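Local atomic coordinates of glycoside Hydrolase (Bacteroides uniformis, PDB entry 5TA0), a protein that is a family 86 glycoside hydrolase of a human gut bacterium that binds neoagarooctaose and probably cleaves agarose chains. Residues I562-G567 / I606-D611; L545-N550 / S633-Q638; G442-F447 / C512-R517; Q28-V33 / S462-S467; N58-A63 / A371-E376. One frame throughout, in Å; residues are numbered along the deposited sequence.

The five contacts illustrate how strand pairing, sheet-on-sheet packing and loop-loop packing each build part of an enzyme made of a catalytic barrel and beta domains. Contacts 1 and 2, with centres about 9 Å apart, both reach one five-stranded sheet, where strands 558-568 and 631-642 are neighbours: R563 N reaches T636 O at 2.8 Å, and contact 1 is nested in the loop closed by contact 2. Contacts 3 and 4, centres about 12 Å apart, belong to one nine-stranded sheet and meet where F515 CZ packs on L31 CD2 at 3.8 Å. Contact 5 stands alone, its centre 36 to 48 Å from the others; it joins two barrel loops, and its M372 touches the bound oligosaccharide.

Contact 1. Residues I562-G567 / I606-D611; sequences IRLGLG and IEVPVD
I562 and L564 pair with V608 and I606 at the margin of a five-stranded sheet, where strand 602-609 runs antiparallel to strand 558-568 in the C-terminal beta domain. Both are hydrogen-bonded pairs, with R563 and E607 forming the non-hydrogen-bonded pair between them. The four backbone bonds are short and fairly straight: V608 N gives to I562 O at 2.7 Å, and L564 N to I606 O at 2.9 Å with an N-H...O angle of 173°.

The tight part is the apolar face. L564 CD1 crosses to V608 CG2 at 4.0 Å, the L566 and I606 side chains cross at about a right angle, CD1 on CG1, and I562 CD1 ends against V610 CG1. I587 of a nearby loop adds to this layer by touching both L564 and I606.

The opposite face is polar. R563 itself is buried there, and the looseness lies in its pairing with E607, which is partly exposed. The two side chains run alongside each other, yet their planes are turned 61° apart and the salt bridge is long. Each has stronger company elsewhere: R563 binds E301, D305 and Q638, while E607 pairs with R592. R563 is bent at chi3 (61°), which folds its guanidinium back toward E607. Across that polar face, R563 NH1 stays 3.7 Å from E607 OE2.

Contact 2. Residues L545-N550 / S633-Q638; sequences LVFNIN and STVTMQ
A beta-sandwich interface brings F547 and I549 down onto V635 and M637. Strand 545-549 is an outer member of a four-stranded antiparallel sheet, strand 631-642 belongs to a five-stranded one, and the short segments pass 7.9 Å apart at 38°, as in aligned face-to-face sheet packing. The side chains meet through apolar groups alone.

The clearest is a CH-pi contact: V635 CG2 sits over the centre of the F547 ring, 3.6 Å from the centroid and 10° off the ring normal. V635 has CG1 anti to the backbone N (chi1 178°), which leaves CG2 as the branch pressed to the ring while CG1 turns to I549 CD1 at 4.2 Å. The I549 side chain is extended and works through its tip. Its CD1 lies 3.9 Å from M637 CB and equally close to the T636 carbonyl carbon, so one methyl bridges three consecutive residues of the facing strand. M637, bent at chi3, brings CE back to I549 CG2 at 4.2 Å.

I621 of strand 619-624 touches both I549 and V635, and Y530 of strand 523-538 also meets I549. On the far side of strand 631-642, T634 and T636 pack against helix 298-315.

Contact 3. Residues G442-F447 / C512-R517; sequences GKNVYF and CYNFDR
V445 and Y513 form a hydrogen-bonded antiparallel pair in the nine-stranded sheet of the beta-sandwich domain, where strand 444-451 lies beside strand 508-514. V445 N gives to Y513 O at 2.9 Å and Y513 N returns to V445 O at 2.8 Å. One step beyond, K443 O takes the N-H of F515, also at 2.8 Å. The backbone groups turned the other way serve the flanking strands: C512 bonds with E474 and N514 with S472, while Y446 bonds with Y439.

On the N444, Y446, C512 and N514 face, two asparagines join through their amides. N514 ND2 donates to N444 OD1 at 2.9 Å; the oxygen lies near the plane of the N514 amide, but the donor stands 44° out of the N444 carbonyl plane. K443 is extended over residues 515-517, and its NZ makes weak hydrogen bonds to D516 O and to a glycerol.

The other face is mainly apolar. V445 CG2 rests obliquely on the F515 ring, and F447 CB lies in the plane of the Y513 ring at its edge. Back on the asparagine face, C512 SG makes a sulfur-aromatic contact at the edge of the Y446 ring, 3.7 Å from CD1.

Contact 4. Residues Q28-V33 / S462-S467; sequences QLNLNV and SVNGTS
L31 turns CG between its backbone N and carbonyl carbon (chi1 47°), which lays CD2 against V463 CG1 at 3.6 Å and CD1 beside G465. Q28 instead has CG anti to the backbone N (chi1 -176°), and its extended chain crosses the N464 side chain at about a right angle.

The strands are parallel, with Q28, L29 and N30 opposite S462, V463 and N464. L29 is gripped twice, its N giving to S462 O and its O taking N464 N at 2.8 Å, and L31 N closes on N464 O at 3.1 Å. On the Q28 face, N30 ND2 donates to Q28 OE1 at 3.1 Å and also to E426. An alanine at Q28 removes that acceptor and is likely to leave N30 ND2 reliant on E426 and N464 without the chain lying across it. The backbone angles of G465 call for glycine: a CB would jam against the preceding carbonyl O and collide with N32 OD1.

Strand 25-30 runs between strands 423-429 and 457-464, with L29 on V425, T427 and Y513. A type I turn, N30 to V33, swings the chain out of this nine-stranded sheet into strand 34-37 of the five-stranded one.

Contact 5. Residues N58-A63 / A371-E376; sequences NYWDSA and AMLKSE
K374 reaches Y59 with an extended start, CG anti to the backbone N (chi1 -178°), and a bend at chi3 of -64° that brings NZ to the Y59 carbonyl. Its CG lies over one face of the Y59 ring toward the rim, and NZ gives a hydrogen bond to Y59 O at 3.0 Å, in the carbonyl plane on a lone pair. NZ is held chiefly by N64 OD1, and a water at 2.8 Å from NZ links it to S62 OG. The Y59 ring ends beside the E376 backbone, with OH bonded to W377 N. Replacing Y59 by alanine is likely to uncover the aliphatic chain of K374 and leave W377 N without its hydroxyl partner.

L373, its CG anti to the backbone N (chi1 -179°), brings CD2 over the five-membered ring of W60, 3.6 Å from its centroid. The two loops follow the first and last strands of the parallel beta/alpha barrel and meet beside the sugar cleft, where M372 touches the glycan.

Contact 1. Residues I562-G567 / I606-D611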
# COMPACT_ATOMS: atom_id res chain seq x y z
N ILE A 562 12.35 -15.60 11.50
CA ILE A 562 13.36 -15.25 10.52
C ILE A 562 12.67 -15.16 9.17
O ILE A 562 11.82 -16.00 8.83
CB ILE A 562 14.55 -16.24 10.55
CG1 ILE A 562 15.39 -15.95 11.79
CG2 ILE A 562 15.38 -16.15 9.27
CD1 ILE A 562 16.40 -17.02 12.11
N ARG A 563 13.05 -14.14 8.40
CA ARG A 563 12.38 -13.80 7.14
C ARG A 563 13.37 -13.96 5.98
O ARG A 563 14.24 -13.12 5.78
CB ARG A 563 11.86 -12.36 7.21
CG ARG A 563 10.91 -12.08 8.38
CD ARG A 563 10.66 -10.58 8.54
NE ARG A 563 10.05 -10.06 7.31
CZ ARG A 563 8.77 -10.18 6.98
NH1 ARG A 563 7.86 -10.65 7.84
NH2 ARG A 563 8.35 -9.78 5.78
N LEU A 564 13.25 -15.06 5.23
CA LEU A 564 14.17 -15.40 4.16
C LEU A 564 13.62 -14.97 2.82
O LEU A 564 12.72 -15.61 2.30
CB LEU A 564 14.46 -16.90 4.13
CG LEU A 564 14.95 -17.51 5.42
CD1 LEU A 564 15.16 -19.01 5.20
CD2 LEU A 564 16.24 -16.86 5.90
N GLY A 565 14.11 -13.85 2.28
CA GLY A 565 13.68 -13.46 0.93
C GLY A 565 14.46 -14.29 -0.08
O GLY A 565 15.69 -14.21 -0.11
N LEU A 566 13.73 -15.05 -0.92
CA LEU A 566 14.36 -15.92 -1.93
C LEU A 566 13.81 -15.57 -3.29
O LEU A 566 12.61 -15.44 -3.46
CB LEU A 566 14.07 -17.39 -1.63
CG LEU A 566 14.49 -17.93 -0.26
CD1 LEU A 566 14.17 -19.41 -0.19
CD2 LEU A 566 15.96 -17.66 0.01
N GLY A 567 14.71 -15.42 -4.27
CA GLY A 567 14.33 -15.25 -5.67
C GLY A 567 15.00 -16.34 -6.49
O GLY A 567 16.20 -16.26 -6.71
N ILE A 606 10.04 -16.40 2.85
CA ILE A 606 9.70 -17.57 3.63
C ILE A 606 9.89 -17.21 5.10
O ILE A 606 11.01 -16.91 5.54
CB ILE A 606 10.62 -18.77 3.28
CG1 ILE A 606 10.71 -19.02 1.77
CG2 ILE A 606 10.18 -20.03 4.02
CD1 ILE A 606 9.42 -19.23 1.08
N GLU A 607 8.79 -17.22 5.84
CA GLU A 607 8.80 -16.90 7.27
C GLU A 607 9.07 -18.18 8.09
O GLU A 607 8.37 -19.18 7.93
CB GLU A 607 7.49 -16.24 7.66
CG GLU A 607 7.41 -14.82 7.12
CD GLU A 607 6.00 -14.30 7.03
OE1 GLU A 607 5.26 -14.69 6.10
OE2 GLU A 607 5.59 -13.54 7.93
N VAL A 608 10.09 -18.12 8.94
CA VAL A 608 10.62 -19.28 9.65
C VAL A 608 10.55 -19.01 11.16
O VAL A 608 11.37 -18.24 11.68
CB VAL A 608 12.07 -19.57 9.24
CG1 VAL A 608 12.57 -20.84 9.94
CG2 VAL A 608 12.20 -19.72 7.72
N PRO A 609 9.60 -19.63 11.87
CA PRO A 609 9.63 -19.50 13.33
C PRO A 609 10.94 -20.06 13.88
O PRO A 609 11.46 -21.05 13.37
CB PRO A 609 8.44 -20.35 13.77
CG PRO A 609 7.51 -20.31 12.61
CD PRO A 609 8.43 -20.41 11.42
N VAL A 610 11.49 -19.41 14.90
CA VAL A 610 12.76 -19.84 15.48
C VAL A 610 12.66 -19.80 17.00
O VAL A 610 12.15 -18.85 17.58
CB VAL A 610 13.97 -19.03 14.97
CG1 VAL A 610 13.83 -17.55 15.24
CG2 VAL A 610 15.27 -19.57 15.55
N ASP A 611 13.13 -20.86 17.63
CA ASP A 611 13.17 -20.97 19.08
C ASP A 611 13.92 -19.75 19.65
O ASP A 611 15.09 -19.52 19.33
CB ASP A 611 13.88 -22.30 19.40
CG ASP A 611 14.07 -22.57 20.87
OD1 ASP A 611 14.61 -23.67 21.15
OD2 ASP A 611 13.72 -21.76 21.73

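Contact 2. Residues L545-N550 / S633-Q638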
# COMPACT_ATOMS: atom_id res chain seq x y z
N LEU A 545 25.92 -19.61 2.74
CA LEU A 545 25.70 -18.16 2.71
C LEU A 545 25.46 -17.71 4.14
O LEU A 545 24.53 -18.18 4.78
CB LEU A 545 24.51 -17.79 1.82
CG LEU A 545 24.68 -18.06 0.32
CD1 LEU A 545 23.42 -17.69 -0.44
CD2 LEU A 545 25.84 -17.27 -0.25
N VAL A 546 26.29 -16.79 4.63
CA VAL A 546 26.25 -16.37 6.03
C VAL A 546 25.77 -14.94 6.11
O VAL A 546 26.30 -14.07 5.43
CB VAL A 546 27.64 -16.47 6.69
CG1 VAL A 546 27.59 -16.02 8.14
CG2 VAL A 546 28.17 -17.91 6.58
N PHE A 547 24.76 -14.71 6.95
CA PHE A 547 24.22 -13.38 7.24
C PHE A 547 24.33 -13.13 8.74
O PHE A 547 24.29 -14.08 9.55
CB PHE A 547 22.75 -13.29 6.83
CG PHE A 547 22.55 -13.35 5.35
CD1 PHE A 547 22.48 -14.58 4.70
CD2 PHE A 547 22.45 -12.20 4.59
CE1 PHE A 547 22.32 -14.66 3.33
CE2 PHE A 547 22.28 -12.28 3.21
CZ PHE A 547 22.22 -13.50 2.58
N ASN A 548 24.48 -11.87 9.10
CA ASN A 548 24.62 -11.46 10.49
C ASN A 548 23.57 -10.43 10.85
O ASN A 548 23.44 -9.43 10.15
CB ASN A 548 26.00 -10.86 10.72
CG ASN A 548 27.10 -11.87 10.53
OD1 ASN A 548 27.76 -11.90 9.49
ND2 ASN A 548 27.28 -12.73 11.51
N ILE A 549 22.85 -10.67 11.95
CA ILE A 549 21.83 -9.75 12.46
C ILE A 549 22.23 -9.45 13.90
O ILE A 549 22.14 -10.33 14.77
CB ILE A 549 20.41 -10.33 12.36
CG1 ILE A 549 20.05 -10.62 10.90
CG2 ILE A 549 19.40 -9.36 12.97
CD1 ILE A 549 18.66 -11.17 10.67
N ASN A 550 22.63 -8.20 14.14
CA ASN A 550 23.28 -7.80 15.38
C ASN A 550 22.52 -6.74 16.18
O ASN A 550 21.61 -6.09 15.68
CB ASN A 550 24.69 -7.29 15.04
CG ASN A 550 25.56 -8.35 14.39
OD1 ASN A 550 25.43 -9.55 14.66
ND2 ASN A 550 26.46 -7.90 13.49
N SER A 633 17.66 -12.65 -1.44
CA SER A 633 17.53 -11.20 -1.56
C SER A 633 17.78 -10.51 -0.21
O SER A 633 18.57 -9.58 -0.14
CB SER A 633 16.16 -10.81 -2.12
OG SER A 633 15.13 -11.41 -1.40
N THR A 634 17.12 -11.00 0.84
CA THR A 634 17.24 -10.42 2.18
C THR A 634 17.10 -11.49 3.24
O THR A 634 16.40 -12.49 3.04
CB THR A 634 16.16 -9.33 2.45
OG1 THR A 634 14.86 -9.89 2.33
CG2 THR A 634 16.31 -8.14 1.52
N VAL A 635 17.75 -11.25 4.37
CA VAL A 635 17.50 -11.97 5.60
C VAL A 635 17.26 -10.93 6.68
O VAL A 635 18.13 -10.10 6.95
CB VAL A 635 18.66 -12.90 5.98
CG1 VAL A 635 18.36 -13.60 7.30
CG2 VAL A 635 18.91 -13.91 4.86
N THR A 636 16.05 -10.94 7.23
CA THR A 636 15.66 -10.04 8.33
C THR A 636 15.00 -10.86 9.41
O THR A 636 14.74 -12.04 9.24
CB THR A 636 14.77 -8.88 7.83
OG1 THR A 636 13.51 -9.39 7.35
CG2 THR A 636 15.46 -8.11 6.72
N MET A 637 14.70 -10.24 10.54
CA MET A 637 14.14 -10.99 11.68
C MET A 637 13.19 -10.12 12.48
O MET A 637 13.51 -9.00 12.82
CB MET A 637 15.26 -11.53 12.56
CG MET A 637 14.78 -12.39 13.72
SD MET A 637 16.11 -13.38 14.45
CE MET A 637 17.10 -12.07 15.17
N GLN A 638 12.03 -10.66 12.80
CA GLN A 638 11.11 -10.06 13.77
C GLN A 638 11.27 -10.73 15.12
O GLN A 638 11.28 -11.96 15.22
CB GLN A 638 9.66 -10.21 13.33
CG GLN A 638 9.29 -9.36 12.12
CD GLN A 638 8.07 -9.91 11.45
OE1 GLN A 638 8.17 -10.93 10.76
NE2 GLN A 638 6.92 -9.28 11.66

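Contact 3. Residues G442-F447 / C512-R517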
# COMPACT_ATOMS: atom_id res chain seq x y z
N GLY A 442 -12.35 0.32 23.62
CA GLY A 442 -13.22 0.33 24.82
C GLY A 442 -13.88 -1.01 25.06
O GLY A 442 -13.22 -1.98 25.37
N LYS A 443 -15.20 -1.05 24.85
CA LYS A 443 -16.01 -2.26 25.00
C LYS A 443 -16.04 -3.13 23.75
O LYS A 443 -16.52 -4.26 23.79
CB LYS A 443 -17.46 -1.87 25.36
CG LYS A 443 -17.56 -0.95 26.57
CD LYS A 443 -18.97 -0.70 27.05
CE LYS A 443 -18.95 0.24 28.24
NZ LYS A 443 -20.24 0.28 28.98
N ASN A 444 -15.55 -2.58 22.64
CA ASN A 444 -15.59 -3.27 21.35
C ASN A 444 -14.25 -3.82 20.94
O ASN A 444 -13.22 -3.15 21.11
CB ASN A 444 -16.07 -2.32 20.27
CG ASN A 444 -17.52 -1.94 20.45
OD1 ASN A 444 -18.38 -2.81 20.50
ND2 ASN A 444 -17.79 -0.66 20.55
N VAL A 445 -14.25 -5.04 20.42
CA VAL A 445 -13.04 -5.68 19.90
C VAL A 445 -13.31 -6.13 18.48
O VAL A 445 -14.31 -6.80 18.24
CB VAL A 445 -12.60 -6.88 20.75
CG1 VAL A 445 -11.27 -7.45 20.25
CG2 VAL A 445 -12.50 -6.48 22.20
N TYR A 446 -12.41 -5.79 17.56
CA TYR A 446 -12.52 -6.12 16.13
C TYR A 446 -11.44 -7.11 15.82
O TYR A 446 -10.25 -6.82 15.99
CB TYR A 446 -12.38 -4.85 15.27
CG TYR A 446 -13.38 -3.82 15.65
CD1 TYR A 446 -14.69 -3.91 15.19
CD2 TYR A 446 -13.06 -2.80 16.54
CE1 TYR A 446 -15.64 -3.00 15.58
CE2 TYR A 446 -14.01 -1.86 16.93
CZ TYR A 446 -15.30 -1.98 16.44
OH TYR A 446 -16.28 -1.11 16.84
N PHE A 447 -11.85 -8.31 15.40
CA PHE A 447 -10.96 -9.42 15.09
C PHE A 447 -11.06 -9.66 13.58
O PHE A 447 -12.14 -10.03 13.08
CB PHE A 447 -11.42 -10.63 15.90
CG PHE A 447 -10.52 -11.84 15.86
CD1 PHE A 447 -9.19 -11.81 15.47
CD2 PHE A 447 -11.05 -13.06 16.31
CE1 PHE A 447 -8.42 -12.97 15.50
CE2 PHE A 447 -10.27 -14.19 16.37
CZ PHE A 447 -8.97 -14.14 15.97
N CYS A 512 -16.90 -8.66 15.42
CA CYS A 512 -17.03 -7.56 16.36
C CYS A 512 -17.58 -8.10 17.68
O CYS A 512 -18.74 -8.51 17.74
CB CYS A 512 -17.95 -6.46 15.79
SG CYS A 512 -17.57 -5.98 14.08
N TYR A 513 -16.74 -8.12 18.71
CA TYR A 513 -17.17 -8.54 20.06
C TYR A 513 -17.55 -7.30 20.83
O TYR A 513 -16.79 -6.34 20.85
CB TYR A 513 -16.07 -9.27 20.79
CG TYR A 513 -15.56 -10.53 20.11
CD1 TYR A 513 -16.05 -11.79 20.43
CD2 TYR A 513 -14.58 -10.46 19.13
CE1 TYR A 513 -15.58 -12.94 19.82
CE2 TYR A 513 -14.11 -11.60 18.51
CZ TYR A 513 -14.61 -12.84 18.85
OH TYR A 513 -14.12 -13.95 18.21
N ASN A 514 -18.73 -7.30 21.47
CA ASN A 514 -19.12 -6.22 22.34
C ASN A 514 -19.21 -6.75 23.78
O ASN A 514 -19.86 -7.76 24.03
CB ASN A 514 -20.45 -5.63 21.91
CG ASN A 514 -20.89 -4.48 22.79
OD1 ASN A 514 -21.85 -4.61 23.54
ND2 ASN A 514 -20.19 -3.37 22.72
N PHE A 515 -18.52 -6.08 24.69
CA PHE A 515 -18.49 -6.48 26.10
C PHE A 515 -19.28 -5.52 26.98
O PHE A 515 -19.50 -4.37 26.63
CB PHE A 515 -17.03 -6.57 26.57
CG PHE A 515 -16.29 -7.72 25.99
CD1 PHE A 515 -16.24 -8.95 26.63
CD2 PHE A 515 -15.62 -7.59 24.76
CE1 PHE A 515 -15.54 -10.01 26.08
CE2 PHE A 515 -14.93 -8.65 24.21
CZ PHE A 515 -14.88 -9.87 24.85
N ASP A 516 -19.71 -6.03 28.15
CA ASP A 516 -20.43 -5.24 29.14
C ASP A 516 -19.64 -3.98 29.57
O ASP A 516 -20.19 -2.90 29.73
CB ASP A 516 -20.64 -6.06 30.45
CG ASP A 516 -21.51 -7.32 30.29
OD1 ASP A 516 -22.62 -7.21 29.77
OD2 ASP A 516 -21.11 -8.42 30.78
N ARG A 517 -18.35 -4.16 29.78
CA ARG A 517 -17.47 -3.07 30.22
C ARG A 517 -16.21 -3.04 29.37
O ARG A 517 -15.95 -3.98 28.61
CB ARG A 517 -17.12 -3.26 31.69
CG ARG A 517 -18.33 -3.08 32.62
CD ARG A 517 -17.92 -3.08 34.07
NE ARG A 517 -17.22 -1.85 34.44
CZ ARG A 517 -16.44 -1.71 35.52
NH1 ARG A 517 -16.22 -2.71 36.35
NH2 ARG A 517 -15.85 -0.54 35.73

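Contact 4. Residues Q28-V33 / S462-S467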
# COMPACT_ATOMS: atom_id res chain seq x y z
N GLN A 28 -6.12 -17.43 17.36
CA GLN A 28 -6.13 -16.99 18.77
C GLN A 28 -6.11 -15.47 18.87
O GLN A 28 -5.31 -14.81 18.18
CB GLN A 28 -4.89 -17.58 19.45
CG GLN A 28 -4.74 -17.34 20.94
CD GLN A 28 -3.56 -18.11 21.53
OE1 GLN A 28 -2.47 -17.57 21.69
NE2 GLN A 28 -3.77 -19.40 21.81
N LEU A 29 -6.96 -14.92 19.72
CA LEU A 29 -7.04 -13.49 20.02
C LEU A 29 -6.68 -13.33 21.49
O LEU A 29 -7.42 -13.81 22.36
CB LEU A 29 -8.46 -12.99 19.78
CG LEU A 29 -8.90 -11.61 20.27
CD1 LEU A 29 -7.99 -10.53 19.78
CD2 LEU A 29 -10.32 -11.31 19.83
N ASN A 30 -5.55 -12.69 21.78
CA ASN A 30 -5.16 -12.41 23.16
C ASN A 30 -5.46 -10.94 23.45
O ASN A 30 -4.58 -10.07 23.33
CB ASN A 30 -3.69 -12.77 23.39
CG ASN A 30 -3.42 -14.26 23.24
OD1 ASN A 30 -4.16 -15.07 23.78
ND2 ASN A 30 -2.42 -14.61 22.46
N LEU A 31 -6.71 -10.66 23.81
CA LEU A 31 -7.21 -9.27 23.80
C LEU A 31 -6.73 -8.41 24.98
O LEU A 31 -7.01 -7.22 24.99
CB LEU A 31 -8.74 -9.19 23.59
CG LEU A 31 -9.64 -10.12 24.42
CD1 LEU A 31 -9.40 -9.94 25.92
CD2 LEU A 31 -11.11 -9.95 24.12
N ASN A 32 -5.99 -8.99 25.91
CA ASN A 32 -5.33 -8.23 26.98
C ASN A 32 -3.87 -7.88 26.70
O ASN A 32 -3.23 -7.23 27.53
CB ASN A 32 -5.41 -9.01 28.30
CG ASN A 32 -4.59 -10.28 28.26
OD1 ASN A 32 -4.71 -11.09 27.34
ND2 ASN A 32 -3.75 -10.47 29.27
N VAL A 33 -3.36 -8.29 25.54
CA VAL A 33 -1.94 -8.12 25.18
C VAL A 33 -1.80 -7.11 24.06
O VAL A 33 -2.13 -7.42 22.91
CB VAL A 33 -1.29 -9.47 24.77
CG1 VAL A 33 0.20 -9.30 24.47
CG2 VAL A 33 -1.54 -10.52 25.85
N SER A 462 -10.20 -19.01 19.39
CA SER A 462 -10.03 -18.88 20.85
C SER A 462 -9.85 -17.41 21.22
O SER A 462 -9.06 -16.72 20.60
CB SER A 462 -8.82 -19.68 21.33
OG SER A 462 -9.01 -21.06 21.07
N VAL A 463 -10.60 -16.93 22.21
CA VAL A 463 -10.48 -15.57 22.69
C VAL A 463 -10.01 -15.64 24.13
O VAL A 463 -10.71 -16.20 24.98
CB VAL A 463 -11.80 -14.78 22.59
CG1 VAL A 463 -11.60 -13.35 23.06
CG2 VAL A 463 -12.33 -14.82 21.16
N ASN A 464 -8.80 -15.15 24.38
CA ASN A 464 -8.14 -15.26 25.68
C ASN A 464 -7.94 -13.90 26.28
O ASN A 464 -7.87 -12.89 25.56
CB ASN A 464 -6.76 -15.92 25.54
CG ASN A 464 -6.81 -17.25 24.81
OD1 ASN A 464 -6.08 -17.47 23.84
ND2 ASN A 464 -7.68 -18.14 25.26
N GLY A 465 -7.83 -13.86 27.60
CA GLY A 465 -7.45 -12.65 28.31
C GLY A 465 -8.54 -11.91 29.03
O GLY A 465 -8.28 -10.85 29.60
N THR A 466 -9.77 -12.43 28.98
CA THR A 466 -10.85 -11.90 29.81
C THR A 466 -11.63 -13.04 30.46
O THR A 466 -11.74 -14.12 29.89
CB THR A 466 -11.81 -11.01 29.01
OG1 THR A 466 -12.83 -10.52 29.89
CG2 THR A 466 -12.44 -11.76 27.84
N SER A 467 -12.16 -12.77 31.65
CA SER A 467 -13.01 -13.73 32.35
C SER A 467 -14.47 -13.63 31.91
O SER A 467 -15.24 -14.54 32.19
CB SER A 467 -12.91 -13.52 33.87
OG SER A 467 -13.26 -12.20 34.22

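Contact 5. Residues N58-A63 / A371-E376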
# COMPACT_ATOMS: atom_id res chain seq x y z
N ASN A 58 -16.41 17.77 -8.15
CA ASN A 58 -17.81 18.13 -8.43
C ASN A 58 -18.74 16.92 -8.57
O ASN A 58 -19.96 17.06 -8.51
CB ASN A 58 -17.95 19.16 -9.59
CG ASN A 58 -17.57 18.64 -10.97
OD1 ASN A 58 -17.49 17.44 -11.21
ND2 ASN A 58 -17.36 19.58 -11.90
N TYR A 59 -18.15 15.74 -8.71
CA TYR A 59 -18.88 14.49 -8.86
C TYR A 59 -19.68 14.09 -7.61
O TYR A 59 -20.59 13.29 -7.70
CB TYR A 59 -17.92 13.35 -9.24
CG TYR A 59 -17.26 13.45 -10.61
CD1 TYR A 59 -17.95 13.99 -11.73
CD2 TYR A 59 -15.96 12.99 -10.80
CE1 TYR A 59 -17.35 14.05 -12.97
CE2 TYR A 59 -15.36 13.05 -12.05
CZ TYR A 59 -16.06 13.59 -13.12
OH TYR A 59 -15.44 13.63 -14.35
N TRP A 60 -19.36 14.65 -6.43
CA TRP A 60 -20.18 14.45 -5.26
C TRP A 60 -21.58 15.06 -5.36
O TRP A 60 -22.44 14.68 -4.60
CB TRP A 60 -19.55 15.08 -4.02
CG TRP A 60 -18.29 14.46 -3.50
CD1 TRP A 60 -17.02 14.95 -3.63
CD2 TRP A 60 -18.18 13.28 -2.67
NE1 TRP A 60 -16.13 14.12 -2.98
CE2 TRP A 60 -16.81 13.10 -2.36
CE3 TRP A 60 -19.11 12.37 -2.15
CZ2 TRP A 60 -16.35 12.05 -1.59
CZ3 TRP A 60 -18.67 11.34 -1.39
CH2 TRP A 60 -17.28 11.18 -1.10
N ASP A 61 -21.76 16.01 -6.27
CA ASP A 61 -22.85 16.98 -6.19
C ASP A 61 -23.85 16.93 -7.32
O ASP A 61 -24.70 17.83 -7.42
CB ASP A 61 -22.23 18.36 -6.09
CG ASP A 61 -21.38 18.50 -4.84
OD1 ASP A 61 -21.91 18.24 -3.75
OD2 ASP A 61 -20.19 18.79 -4.97
N SER A 62 -23.79 15.91 -8.16
CA SER A 62 -24.79 15.75 -9.22
C SER A 62 -24.93 14.30 -9.64
O SER A 62 -23.97 13.51 -9.53
CB SER A 62 -24.45 16.62 -10.43
OG SER A 62 -23.24 16.22 -11.04
N ALA A 63 -26.14 13.97 -10.11
CA ALA A 63 -26.46 12.70 -10.76
C ALA A 63 -26.38 11.49 -9.85
O ALA A 63 -26.30 10.37 -10.36
CB ALA A 63 -25.60 12.50 -11.99
N ALA A 371 -9.37 3.25 -5.80
CA ALA A 371 -10.79 3.36 -6.06
C ALA A 371 -11.07 4.85 -6.12
O ALA A 371 -10.76 5.57 -5.16
CB ALA A 371 -11.58 2.73 -4.94
N MET A 372 -11.60 5.32 -7.25
CA MET A 372 -11.96 6.73 -7.43
C MET A 372 -13.45 6.88 -7.18
O MET A 372 -14.18 5.88 -7.19
CB MET A 372 -11.56 7.18 -8.82
CG MET A 372 -10.04 7.11 -9.02
SD MET A 372 -9.43 7.91 -10.52
CE MET A 372 -9.54 9.62 -9.98
N LEU A 373 -13.94 8.09 -6.96
CA LEU A 373 -15.36 8.25 -6.68
C LEU A 373 -16.22 7.91 -7.88
O LEU A 373 -17.15 7.11 -7.77
CB LEU A 373 -15.66 9.69 -6.23
CG LEU A 373 -17.13 9.97 -5.87
CD1 LEU A 373 -17.51 9.23 -4.63
CD2 LEU A 373 -17.36 11.47 -5.68
N LYS A 374 -15.91 8.51 -9.02
CA LYS A 374 -16.81 8.47 -10.18
C LYS A 374 -16.08 8.50 -11.51
O LYS A 374 -16.42 7.75 -12.43
CB LYS A 374 -17.80 9.65 -10.11
CG LYS A 374 -18.82 9.67 -11.26
CD LYS A 374 -19.86 10.78 -11.18
CE LYS A 374 -20.77 10.64 -9.99
NZ LYS A 374 -21.79 11.73 -9.92
N SER A 375 -15.11 9.39 -11.65
CA SER A 375 -14.27 9.46 -12.85
C SER A 375 -15.08 9.38 -14.15
O SER A 375 -14.77 8.57 -15.02
CB SER A 375 -13.20 8.37 -12.79
OG SER A 375 -12.41 8.61 -11.64
N GLU A 376 -16.09 10.23 -14.27
CA GLU A 376 -16.89 10.39 -15.49
C GLU A 376 -16.01 10.65 -16.71
O GLU A 376 -16.26 10.13 -17.79
CB GLU A 376 -17.86 11.57 -15.30
CG GLU A 376 -18.89 11.70 -16.40
CD GLU A 376 -20.22 11.06 -16.03
OE1 GLU A 376 -20.98 10.70 -16.95
OE2 GLU A 376 -20.51 10.93 -14.82
O HOH W 1 -21.50 14.13 -11.34